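PDB 5LW0: basic helix-loop-helix, putative, expressed from Oryza sativa subsp. japonica, which binds ADP-ribose through its macrodomain and probably links ADP-ribosylation to repair of DNA interstrand crosslinks. Local coordinates for residues Ala128-Trp131 / Arg132-Gly136; Gly149-Leu152 / Gln153-Thr156; Gly193-Asn197 / Pro198-Asp202; Phe40-Ile43 / Ser44-Asp47. All coordinates share one frame; numbering follows the deposited sequence.

Contact 1 of 4, residues Ala128-Trp131 / Arg132-Gly136; sequences AANW and RLKPG. With AR6 ([(2R,3S,4R,5R)-5-(6-aminopurin-9-yl)-3,4-dihydroxy-oxolan-2-yl]methyl [hydroxy-[[(2R,3S,4R,5S)-3,4,5-trihydroxyoxolan-2-yl]methoxy]phosphoryl] hydrogen phosphate), chain C.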
# COMPACT_ATOMS: atom_id res chain seq x y z
N ALA A 128 2.05 3.24 3.97
CA ALA A 128 3.43 3.03 4.20
C ALA A 128 3.77 3.58 5.58
O ALA A 128 4.03 4.75 5.77
CB ALA A 128 4.26 3.68 3.11
N ALA A 129 3.76 2.67 6.53
CA ALA A 129 3.77 3.03 7.94
C ALA A 129 5.16 3.21 8.43
O ALA A 129 6.15 2.86 7.78
CB ALA A 129 3.06 1.91 8.73
N ASN A 130 5.28 3.69 9.70
CA ASN A 130 6.53 3.55 10.46
C ASN A 130 6.40 2.44 11.54
O ASN A 130 5.30 1.96 11.81
CB ASN A 130 6.92 4.90 11.09
CG ASN A 130 5.86 5.44 11.99
OD1 ASN A 130 5.57 4.85 13.03
ND2 ASN A 130 5.21 6.53 11.57
N TRP A 131 7.51 2.04 12.12
CA TRP A 131 7.52 0.81 12.91
C TRP A 131 6.69 0.93 14.18
O TRP A 131 6.25 -0.05 14.73
CB TRP A 131 8.94 0.33 13.19
CG TRP A 131 9.73 1.11 14.25
CD1 TRP A 131 10.62 2.11 14.03
CD2 TRP A 131 9.79 0.83 15.67
NE1 TRP A 131 11.22 2.47 15.23
CE2 TRP A 131 10.74 1.68 16.23
CE3 TRP A 131 9.18 -0.12 16.49
CZ2 TRP A 131 11.01 1.71 17.60
CZ3 TRP A 131 9.45 -0.10 17.85
CH2 TRP A 131 10.34 0.83 18.39
N ARG A 132 6.52 2.16 14.66
CA ARG A 132 5.76 2.40 15.89
C ARG A 132 4.27 2.62 15.62
O ARG A 132 3.48 2.82 16.55
CB ARG A 132 6.33 3.66 16.62
CG ARG A 132 7.80 3.57 17.01
CD ARG A 132 8.20 4.84 17.84
NE ARG A 132 9.62 4.83 18.29
CZ ARG A 132 10.68 5.29 17.59
NH1 ARG A 132 10.52 5.80 16.35
NH2 ARG A 132 11.93 5.24 18.12
N LEU A 133 3.89 2.58 14.35
CA LEU A 133 2.49 2.81 13.90
C LEU A 133 1.91 4.14 14.39
O LEU A 133 0.80 4.18 14.90
CB LEU A 133 1.57 1.64 14.32
CG LEU A 133 1.98 0.27 13.76
CD1 LEU A 133 1.09 -0.84 14.28
CD2 LEU A 133 1.88 0.28 12.24
N LYS A 134 2.72 5.19 14.31
CA LYS A 134 2.30 6.50 14.80
C LYS A 134 1.91 7.39 13.62
O LYS A 134 2.42 7.21 12.50
CB LYS A 134 3.44 7.17 15.57
CG LYS A 134 3.88 6.42 16.80
CD LYS A 134 2.87 6.55 17.90
CE LYS A 134 3.30 5.81 19.17
NZ LYS A 134 2.12 5.53 20.02
N PRO A 135 1.06 8.34 13.86
CA PRO A 135 0.71 9.35 12.87
C PRO A 135 1.81 10.30 12.54
O PRO A 135 2.86 10.26 13.14
CB PRO A 135 -0.42 10.16 13.55
CG PRO A 135 -0.71 9.51 14.80
CD PRO A 135 0.43 8.63 15.17
N GLY A 136 1.54 11.17 11.57
CA GLY A 136 2.49 12.20 11.19
C GLY A 136 3.62 11.64 10.38
O GLY A 136 3.46 10.63 9.65
N1 AR6 C . -1.55 9.45 -2.15
C2 AR6 C . -0.88 8.56 -2.92
N3 AR6 C . 0.43 8.38 -2.87
C4 AR6 C . 1.20 9.12 -2.01
C5 AR6 C . 0.59 10.06 -1.12
C6 AR6 C . -0.87 10.21 -1.22
N6 AR6 C . -1.55 11.03 -0.45
N7 AR6 C . 1.63 10.64 -0.36
C8 AR6 C . 2.77 10.02 -0.74
N9 AR6 C . 2.52 9.09 -1.73
PA AR6 C . 6.30 7.40 1.70
PB AR6 C . 8.10 5.16 2.50
C1' AR6 C . 3.43 8.15 -2.34
O1A AR6 C . 7.50 8.35 1.88
O1B AR6 C . 9.18 5.55 1.51
C1D AR6 C . 6.22 7.85 6.36
O1D AR6 C . 5.92 9.17 6.74
C2' AR6 C . 4.86 8.60 -2.60
O2' AR6 C . 4.98 9.49 -3.75
O2A AR6 C . 4.98 7.76 2.27
O2B AR6 C . 7.75 3.72 2.69
C2D AR6 C . 6.24 6.95 7.63
O2D AR6 C . 6.12 7.75 8.87
C3' AR6 C . 5.57 7.27 -2.73
O3' AR6 C . 5.48 6.74 -4.08
O3A AR6 C . 6.69 5.91 2.23
C3D AR6 C . 7.55 6.20 7.56
O3D AR6 C . 8.40 6.80 8.58
C4' AR6 C . 4.79 6.36 -1.75
O4' AR6 C . 3.62 7.05 -1.40
C4D AR6 C . 8.10 6.48 6.14
O4D AR6 C . 7.50 7.70 5.66
C5' AR6 C . 5.56 6.01 -0.50
O5' AR6 C . 6.18 7.18 0.08
C5D AR6 C . 7.77 5.42 5.10
O5D AR6 C . 8.54 5.76 3.93
O HOH W 1 2.64 4.51 11.03
O HOH W 2 8.10 5.85 14.58
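With chi1 at 59°, N130 sets its amide between its own backbone N and carbonyl carbon, folded back over the turn that follows, and there it meets the backbone of K134 twice. OD1 accepts from K134 N at 3.1 Å in a practically straight bond (179°), while ND2 donates to K134 O at 3.0 Å. Asparagine suits the place because one flat group can both accept and donate. The second hydrogen of ND2 goes to O2D of the bound ADP-ribose, 3.1 Å away. L133 N bonds to N130 O at 3.0 Å and closes a type I beta turn from N130 to L133.

A similar first torsion turns the indole of W131 so that R132 lies against it. R132 CG sits over the six-membered ring, 3.6 Å from its centroid, as a CH-pi contact, and the extended chain lays the guanidinium obliquely by the indole, with CZ2 against the rim of one of its faces and the two planes 41° apart. Replacing W131 with an alanine would remove this platform, and the arginine chain would probably be free to swing. On the buried side L133 CD2 rests 4.0 Å from A129 CB, and N141 ND2 also bonds to K134 O.

Such a loop, leaving strand 124-128 with Asn-Ala-Ala-Asn and leading to a glycine run, is characteristic of the macrodomain site for the distal ribose.

Contact 2 of 4, residues Gly149-Leu152 / Gln153-Thr156; sequences GEDL and QRAT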
# COMPACT_ATOMS: atom_id res chain seq x y z
N GLY A 149 -8.45 10.50 10.76
CA GLY A 149 -8.62 11.07 12.09
C GLY A 149 -8.32 10.09 13.20
O GLY A 149 -7.79 9.00 12.98
N GLU A 150 -8.59 10.53 14.43
CA GLU A 150 -8.17 9.77 15.59
C GLU A 150 -8.77 8.34 15.63
O GLU A 150 -8.23 7.50 16.26
CB GLU A 150 -8.51 10.58 16.89
CG GLU A 150 -8.47 9.76 18.19
CD GLU A 150 -7.07 9.24 18.55
OE1 GLU A 150 -6.06 9.83 18.10
OE2 GLU A 150 -6.99 8.22 19.30
N ASP A 151 -9.90 8.10 14.96
CA ASP A 151 -10.48 6.73 14.86
C ASP A 151 -9.43 5.70 14.42
O ASP A 151 -9.44 4.57 14.86
CB ASP A 151 -11.67 6.65 13.87
CG ASP A 151 -12.96 7.34 14.41
OD1 ASP A 151 -13.11 7.44 15.64
OD2 ASP A 151 -13.80 7.79 13.59
N LEU A 152 -8.56 6.09 13.49
CA LEU A 152 -7.57 5.13 12.97
C LEU A 152 -6.52 4.82 14.02
O LEU A 152 -6.13 3.65 14.18
CB LEU A 152 -6.92 5.66 11.70
CG LEU A 152 -5.83 4.73 11.16
CD1 LEU A 152 -6.43 3.37 10.87
CD2 LEU A 152 -5.21 5.37 9.92
N GLN A 153 -6.11 5.81 14.80
CA GLN A 153 -5.12 5.55 15.88
C GLN A 153 -5.76 4.62 16.97
O GLN A 153 -5.14 3.64 17.40
CB GLN A 153 -4.53 6.85 16.45
CG GLN A 153 -3.42 6.57 17.43
CD GLN A 153 -2.56 7.79 17.76
OE1 GLN A 153 -3.03 8.93 17.71
NE2 GLN A 153 -1.29 7.54 18.03
N ARG A 154 -7.02 4.87 17.35
CA ARG A 154 -7.73 3.98 18.28
C ARG A 154 -7.84 2.54 17.76
O ARG A 154 -7.52 1.60 18.47
CB ARG A 154 -9.13 4.54 18.59
CG ARG A 154 -9.87 3.80 19.69
CD ARG A 154 -11.23 4.45 19.97
NE ARG A 154 -12.22 4.17 18.93
CZ ARG A 154 -12.64 5.05 18.01
NH1 ARG A 154 -13.54 4.68 17.12
NH2 ARG A 154 -12.15 6.31 17.96
N ALA A 155 -8.20 2.40 16.49
CA ALA A 155 -8.39 1.10 15.93
C ALA A 155 -7.07 0.37 15.76
O ALA A 155 -6.99 -0.86 16.00
CB ALA A 155 -9.11 1.22 14.61
N THR A 156 -6.04 1.10 15.40
CA THR A 156 -4.73 0.48 15.13
C THR A 156 -4.15 -0.08 16.44
O THR A 156 -3.65 -1.22 16.48
CB THR A 156 -3.77 1.49 14.50
OG1 THR A 156 -4.27 1.92 13.23
CG2 THR A 156 -2.41 0.91 14.37
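T156 turns its hydroxyl back onto L152 one helical turn earlier, and this marks the close-packed face of helix 150-159. L152 O takes two hydrogen bonds, one from T156 N at 2.8 Å and one from T156 OG1 at 2.7 Å, which arrive from opposite faces of the carbonyl plane. The hydroxyl is placed for this by a chi1 of -63°, beside the backbone N. A threonine fits here because its oxygen can serve the helix backbone while also bonding H190 NE2. L152 CD1 packs 3.5 Å from T156 OG1, and the leucine itself is buried against I144 and Y145 of helix 139-148. A155, small enough to lie close to the sheet, meets V171.

The other face is more exposed and looser; R154 lies at the surface and D151 partly so. D151 and R154 run side by side and point the same way, their flat groups almost perpendicular at 85°. R154 bends at chi3 and presents its edge, so that NH2 meets the anti lone pair of D151 OD1 at 2.8 Å. NH1 adds a weak second bond to the same oxygen at 3.2 Å. The other carboxylate oxygen, OD2, is held by T176.

Both oxygens of D151 are therefore engaged, which is likely to fix the carboxylate's rotation; an acidic residue in the first helical turn should also sit favourably with the helix dipole.

Contact 3 of 4, residues Gly193-Asn197 / Pro198-Asp202; sequences GPNMN and PMRPD. With AR6 ([(2R,3S,4R,5R)-5-(6-aminopurin-9-yl)-3,4-dihydroxy-oxolan-2-yl]methyl [hydroxy-[[(2R,3S,4R,5S)-3,4,5-trihydroxyoxolan-2-yl]methoxy]phosphoryl] hydrogen phosphate), chain C.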
# COMPACT_ATOMS: atom_id res chain seq x y z
N GLY A 193 7.92 -1.21 5.05
CA GLY A 193 8.89 -1.67 4.11
C GLY A 193 10.32 -1.55 4.64
O GLY A 193 10.50 -0.97 5.68
N PRO A 194 11.30 -2.01 3.87
CA PRO A 194 12.72 -1.80 4.22
C PRO A 194 13.10 -0.39 4.13
O PRO A 194 12.60 0.40 3.24
CB PRO A 194 13.46 -2.64 3.18
CG PRO A 194 12.57 -2.67 2.02
CD PRO A 194 11.17 -2.71 2.59
N ASN A 195 14.04 0.02 4.98
CA ASN A 195 14.49 1.38 4.95
C ASN A 195 15.96 1.45 4.45
O ASN A 195 16.81 0.73 4.95
CB ASN A 195 14.37 2.02 6.32
CG ASN A 195 15.08 3.32 6.39
OD1 ASN A 195 14.91 4.18 5.55
ND2 ASN A 195 15.94 3.48 7.41
N MET A 196 16.15 2.24 3.40
CA MET A 196 17.51 2.58 2.88
C MET A 196 18.01 3.95 3.27
O MET A 196 19.10 4.34 2.84
CB MET A 196 17.48 2.55 1.37
CG MET A 196 17.40 1.22 0.79
SD MET A 196 18.65 -0.02 1.36
CE MET A 196 17.20 -1.04 1.71
N ASN A 197 17.20 4.73 3.96
CA ASN A 197 17.52 6.11 4.36
C ASN A 197 18.29 6.11 5.73
O ASN A 197 17.79 5.58 6.75
CB ASN A 197 16.22 6.90 4.51
CG ASN A 197 16.45 8.36 4.76
OD1 ASN A 197 17.55 8.77 5.13
ND2 ASN A 197 15.42 9.15 4.58
N PRO A 198 19.53 6.60 5.73
CA PRO A 198 20.37 6.42 6.95
C PRO A 198 19.88 7.24 8.15
O PRO A 198 20.31 7.01 9.27
CB PRO A 198 21.78 6.87 6.48
CG PRO A 198 21.55 7.67 5.25
CD PRO A 198 20.30 7.12 4.59
N MET A 199 18.94 8.14 7.90
CA MET A 199 18.33 8.93 8.96
C MET A 199 17.00 8.33 9.47
O MET A 199 16.20 9.04 10.08
CB MET A 199 18.11 10.35 8.46
CG MET A 199 19.40 11.13 8.28
SD MET A 199 19.30 12.41 6.99
CE MET A 199 17.80 13.33 7.38
N ARG A 200 16.80 7.02 9.25
CA ARG A 200 15.63 6.34 9.72
C ARG A 200 16.00 5.01 10.33
O ARG A 200 17.07 4.45 10.03
CB ARG A 200 14.65 6.08 8.56
CG ARG A 200 14.18 7.29 7.80
CD ARG A 200 13.30 8.16 8.64
NE ARG A 200 12.65 9.15 7.83
CZ ARG A 200 11.36 9.12 7.50
NH1 ARG A 200 10.57 8.13 7.92
NH2 ARG A 200 10.87 10.08 6.74
N PRO A 201 15.10 4.46 11.17
CA PRO A 201 15.39 3.24 11.91
C PRO A 201 15.63 2.04 11.00
O PRO A 201 15.08 1.99 9.89
CB PRO A 201 14.12 3.01 12.78
CG PRO A 201 13.36 4.32 12.75
CD PRO A 201 13.80 5.08 11.55
N ASP A 202 16.43 1.10 11.48
CA ASP A 202 16.73 -0.10 10.76
C ASP A 202 17.15 0.23 9.31
O ASP A 202 16.70 -0.45 8.40
CB ASP A 202 15.50 -1.07 10.73
CG ASP A 202 15.02 -1.51 12.15
OD1 ASP A 202 15.22 -0.79 13.17
OD2 ASP A 202 14.37 -2.58 12.21
N1 AR6 C . -1.55 9.45 -2.15
C2 AR6 C . -0.88 8.56 -2.92
N3 AR6 C . 0.43 8.38 -2.87
C4 AR6 C . 1.20 9.12 -2.01
C5 AR6 C . 0.59 10.06 -1.12
C6 AR6 C . -0.87 10.21 -1.22
N6 AR6 C . -1.55 11.03 -0.45
N7 AR6 C . 1.63 10.64 -0.36
C8 AR6 C . 2.77 10.02 -0.74
N9 AR6 C . 2.52 9.09 -1.73
PA AR6 C . 6.30 7.40 1.70
PB AR6 C . 8.10 5.16 2.50
C1' AR6 C . 3.43 8.15 -2.34
O1A AR6 C . 7.50 8.35 1.88
O1B AR6 C . 9.18 5.55 1.51
C1D AR6 C . 6.22 7.85 6.36
O1D AR6 C . 5.92 9.17 6.74
C2' AR6 C . 4.86 8.60 -2.60
O2' AR6 C . 4.98 9.49 -3.75
O2A AR6 C . 4.98 7.76 2.27
O2B AR6 C . 7.75 3.72 2.69
C2D AR6 C . 6.24 6.95 7.63
O2D AR6 C . 6.12 7.75 8.87
C3' AR6 C . 5.57 7.27 -2.73
O3' AR6 C . 5.48 6.74 -4.08
O3A AR6 C . 6.69 5.91 2.23
C3D AR6 C . 7.55 6.20 7.56
O3D AR6 C . 8.40 6.80 8.58
C4' AR6 C . 4.79 6.36 -1.75
O4' AR6 C . 3.62 7.05 -1.40
C4D AR6 C . 8.10 6.48 6.14
O4D AR6 C . 7.50 7.70 5.66
C5' AR6 C . 5.56 6.01 -0.50
O5' AR6 C . 6.18 7.18 0.08
C5D AR6 C . 7.77 5.42 5.10
O5D AR6 C . 8.54 5.76 3.93
O HOH W 3 14.66 -1.65 7.35
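N195 and P201 are joined across a compact loop of the macrodomain, built from an Asx turn at N195 and a type I beta turn from N197 to R200, between strand 187-192 and helix 208-230.

Side-chain amides make most of the hydrogen bonds. With CG anti to the backbone N (chi1 168°), N195 points into the bend of the loop. There its OD1 accepts from N197 N at 2.8 Å, which is the Asx turn, and its ND2 donates both to N197 O at 2.9 Å and to P201 O at 3.0 Å. Asparagine suits this buried position, since one short side chain satisfies three backbone groups. N197 does similar work further along the loop: OD1 accepts from M199 N at 3.2 Å, from above the plane of its carbonyl, while ND2 turns to the carbonyl of D47. The backbone supplies the bond that closes the beta turn, R200 N to N197 O at 3.1 Å, so N197 O serves two donors. A water bridges N195 N and D202 O, where the two arms of the loop come together.

Van der Waals contact is slighter: the CB of R200 lies against the amide of N195. P198, with its fixed phi, suits the second position of the beta turn.

Charge enters through R200 alone of the residues facing the ligand here. Its chain bends at chi2, its NH2 has a long, weak ion pair with D47, and NH1 reaches O3D of the distal ribose at 2.6 Å in a weak, bent bond (118°).

Contact 4 of 4, residues Phe40-Ile43 / Ser44-Asp47; sequences FPSI and STAD. With AR6 ([(2R,3S,4R,5R)-5-(6-aminopurin-9-yl)-3,4-dihydroxy-oxolan-2-yl]methyl [hydroxy-[[(2R,3S,4R,5S)-3,4,5-trihydroxyoxolan-2-yl]methoxy]phosphoryl] hydrogen phosphate), chain C.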
# COMPACT_ATOMS: atom_id res chain seq x y z
N PHE A 40 -2.86 0.76 -3.21
CA PHE A 40 -1.66 0.83 -2.45
C PHE A 40 -0.68 1.79 -3.08
O PHE A 40 -0.59 1.90 -4.32
CB PHE A 40 -0.99 -0.57 -2.27
CG PHE A 40 -0.56 -1.19 -3.52
CD1 PHE A 40 -1.47 -1.83 -4.32
CD2 PHE A 40 0.82 -1.24 -3.89
CE1 PHE A 40 -1.05 -2.46 -5.51
CE2 PHE A 40 1.25 -1.88 -5.04
CZ PHE A 40 0.31 -2.51 -5.85
N PRO A 41 0.15 2.45 -2.25
CA PRO A 41 1.24 3.25 -2.76
C PRO A 41 2.52 2.43 -2.88
O PRO A 41 2.59 1.30 -2.36
CB PRO A 41 1.41 4.26 -1.64
CG PRO A 41 1.20 3.46 -0.42
CD PRO A 41 0.15 2.41 -0.79
N SER A 42 3.55 3.02 -3.49
CA SER A 42 4.82 2.35 -3.63
C SER A 42 5.56 2.38 -2.29
O SER A 42 6.06 3.41 -1.85
CB SER A 42 5.62 3.02 -4.68
OG SER A 42 6.93 2.45 -4.79
N ILE A 43 5.60 1.27 -1.64
CA ILE A 43 6.26 1.17 -0.35
C ILE A 43 7.76 1.35 -0.42
O ILE A 43 8.40 0.84 -1.34
CB ILE A 43 6.00 -0.26 0.25
CG1 ILE A 43 4.49 -0.57 0.34
CG2 ILE A 43 6.68 -0.43 1.61
CD1 ILE A 43 3.67 0.44 1.13
N SER A 44 8.27 2.19 0.47
CA SER A 44 9.75 2.38 0.70
C SER A 44 10.43 3.33 -0.30
O SER A 44 11.58 3.60 -0.14
CB SER A 44 10.53 1.04 0.74
OG SER A 44 10.21 0.29 1.89
N THR A 45 9.72 3.81 -1.33
CA THR A 45 10.44 4.56 -2.38
C THR A 45 10.49 6.07 -2.24
O THR A 45 10.97 6.71 -3.13
CB THR A 45 9.94 4.22 -3.78
OG1 THR A 45 8.55 4.46 -3.87
CG2 THR A 45 10.19 2.80 -4.10
N ALA A 46 9.98 6.64 -1.17
CA ALA A 46 10.16 8.11 -0.99
C ALA A 46 10.99 8.37 0.26
O ALA A 46 12.19 8.31 0.18
CB ALA A 46 8.85 8.85 -0.97
N ASP A 47 10.34 8.47 1.42
CA ASP A 47 11.08 8.67 2.70
C ASP A 47 12.13 7.61 2.95
O ASP A 47 13.21 7.89 3.53
CB ASP A 47 10.08 8.76 3.91
CG ASP A 47 9.18 10.04 3.88
OD1 ASP A 47 9.54 11.02 3.19
OD2 ASP A 47 8.09 10.06 4.57
N1 AR6 C . -1.55 9.45 -2.15
C2 AR6 C . -0.88 8.56 -2.92
N3 AR6 C . 0.43 8.38 -2.87
C4 AR6 C . 1.20 9.12 -2.01
C5 AR6 C . 0.59 10.06 -1.12
C6 AR6 C . -0.87 10.21 -1.22
N6 AR6 C . -1.55 11.03 -0.45
N7 AR6 C . 1.63 10.64 -0.36
C8 AR6 C . 2.77 10.02 -0.74
N9 AR6 C . 2.52 9.09 -1.73
PA AR6 C . 6.30 7.40 1.70
PB AR6 C . 8.10 5.16 2.50
C1' AR6 C . 3.43 8.15 -2.34
O1A AR6 C . 7.50 8.35 1.88
O1B AR6 C . 9.18 5.55 1.51
C1D AR6 C . 6.22 7.85 6.36
O1D AR6 C . 5.92 9.17 6.74
C2' AR6 C . 4.86 8.60 -2.60
O2' AR6 C . 4.98 9.49 -3.75
O2A AR6 C . 4.98 7.76 2.27
O2B AR6 C . 7.75 3.72 2.69
C2D AR6 C . 6.24 6.95 7.63
O2D AR6 C . 6.12 7.75 8.87
C3' AR6 C . 5.57 7.27 -2.73
O3' AR6 C . 5.48 6.74 -4.08
O3A AR6 C . 6.69 5.91 2.23
C3D AR6 C . 7.55 6.20 7.56
O3D AR6 C . 8.40 6.80 8.58
C4' AR6 C . 4.79 6.36 -1.75
O4' AR6 C . 3.62 7.05 -1.40
C4D AR6 C . 8.10 6.48 6.14
O4D AR6 C . 7.50 7.70 5.66
C5' AR6 C . 5.56 6.01 -0.50
O5' AR6 C . 6.18 7.18 0.08
C5D AR6 C . 7.77 5.42 5.10
O5D AR6 C . 8.54 5.76 3.93
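The diphosphate loop of the ADP-ribose pocket, between strand 37-40 and helix 52-69, is where S42 and T45 meet. Their hydroxyls, S42 OG and T45 OG1, form a hydrogen bond of 2.7 Å. For this, OG of S42 lies anti to the backbone N (chi1 176°), while OG1 of T45 stands between its backbone N and carbonyl carbon. T45 also packs on L52 and A55, and S42 on I59, so each small hydroxyl residue pairs a polar link with a close fit against the helix.

S42 to T45 is a type II beta turn. S44 occupies its third position with a positive phi of 81°, a place often given to glycine. Serine has a use here, because its OG bonds to P194 O. The turn directs S44 N to O2B of the ligand at 2.7 Å. Further on, A46 N donates to O1B at 3.0 Å and D47 N to O1A at 2.9 Å, the last nearly straight (167°). I43 turns instead into the protein interior, against A128 and L215.

The side chain of D47 lies beside the distal ribose, with OD2 close to the ring oxygen O4D. An alanine in place of D47 would remove the carboxylate, and R200 would probably lose its weak ionic partner while the ribose lost the group packed beside it.

Within this loop the diphosphate is thus held by backbone N-H groups from S44, A46 and D47, a grip that depends on the shape of the chain more than on side-chain charge.

Contact 4 is the buried one, nearest the centre of the chain; contacts 1, 2 and 3 are partly buried and lie further out. Contacts 1, 3 and 4 all come from loops that follow parallel strands of the sheet, and all touch the ligand: contact 4 the diphosphate by backbone amides, contacts 1 and 3 the distal ribose by side chains. Contacts 3 and 4 are tied by hydrogen bonds, whereas W131 of contact 1 only packs on P201 of contact 3. Contact 2, a helix, meets contact 1 through L133 and T156. Its salt bridge belongs to the surface, in contrast to the asparagine networks of contacts 1 and 3 and the hydroxyl pair of contact 4.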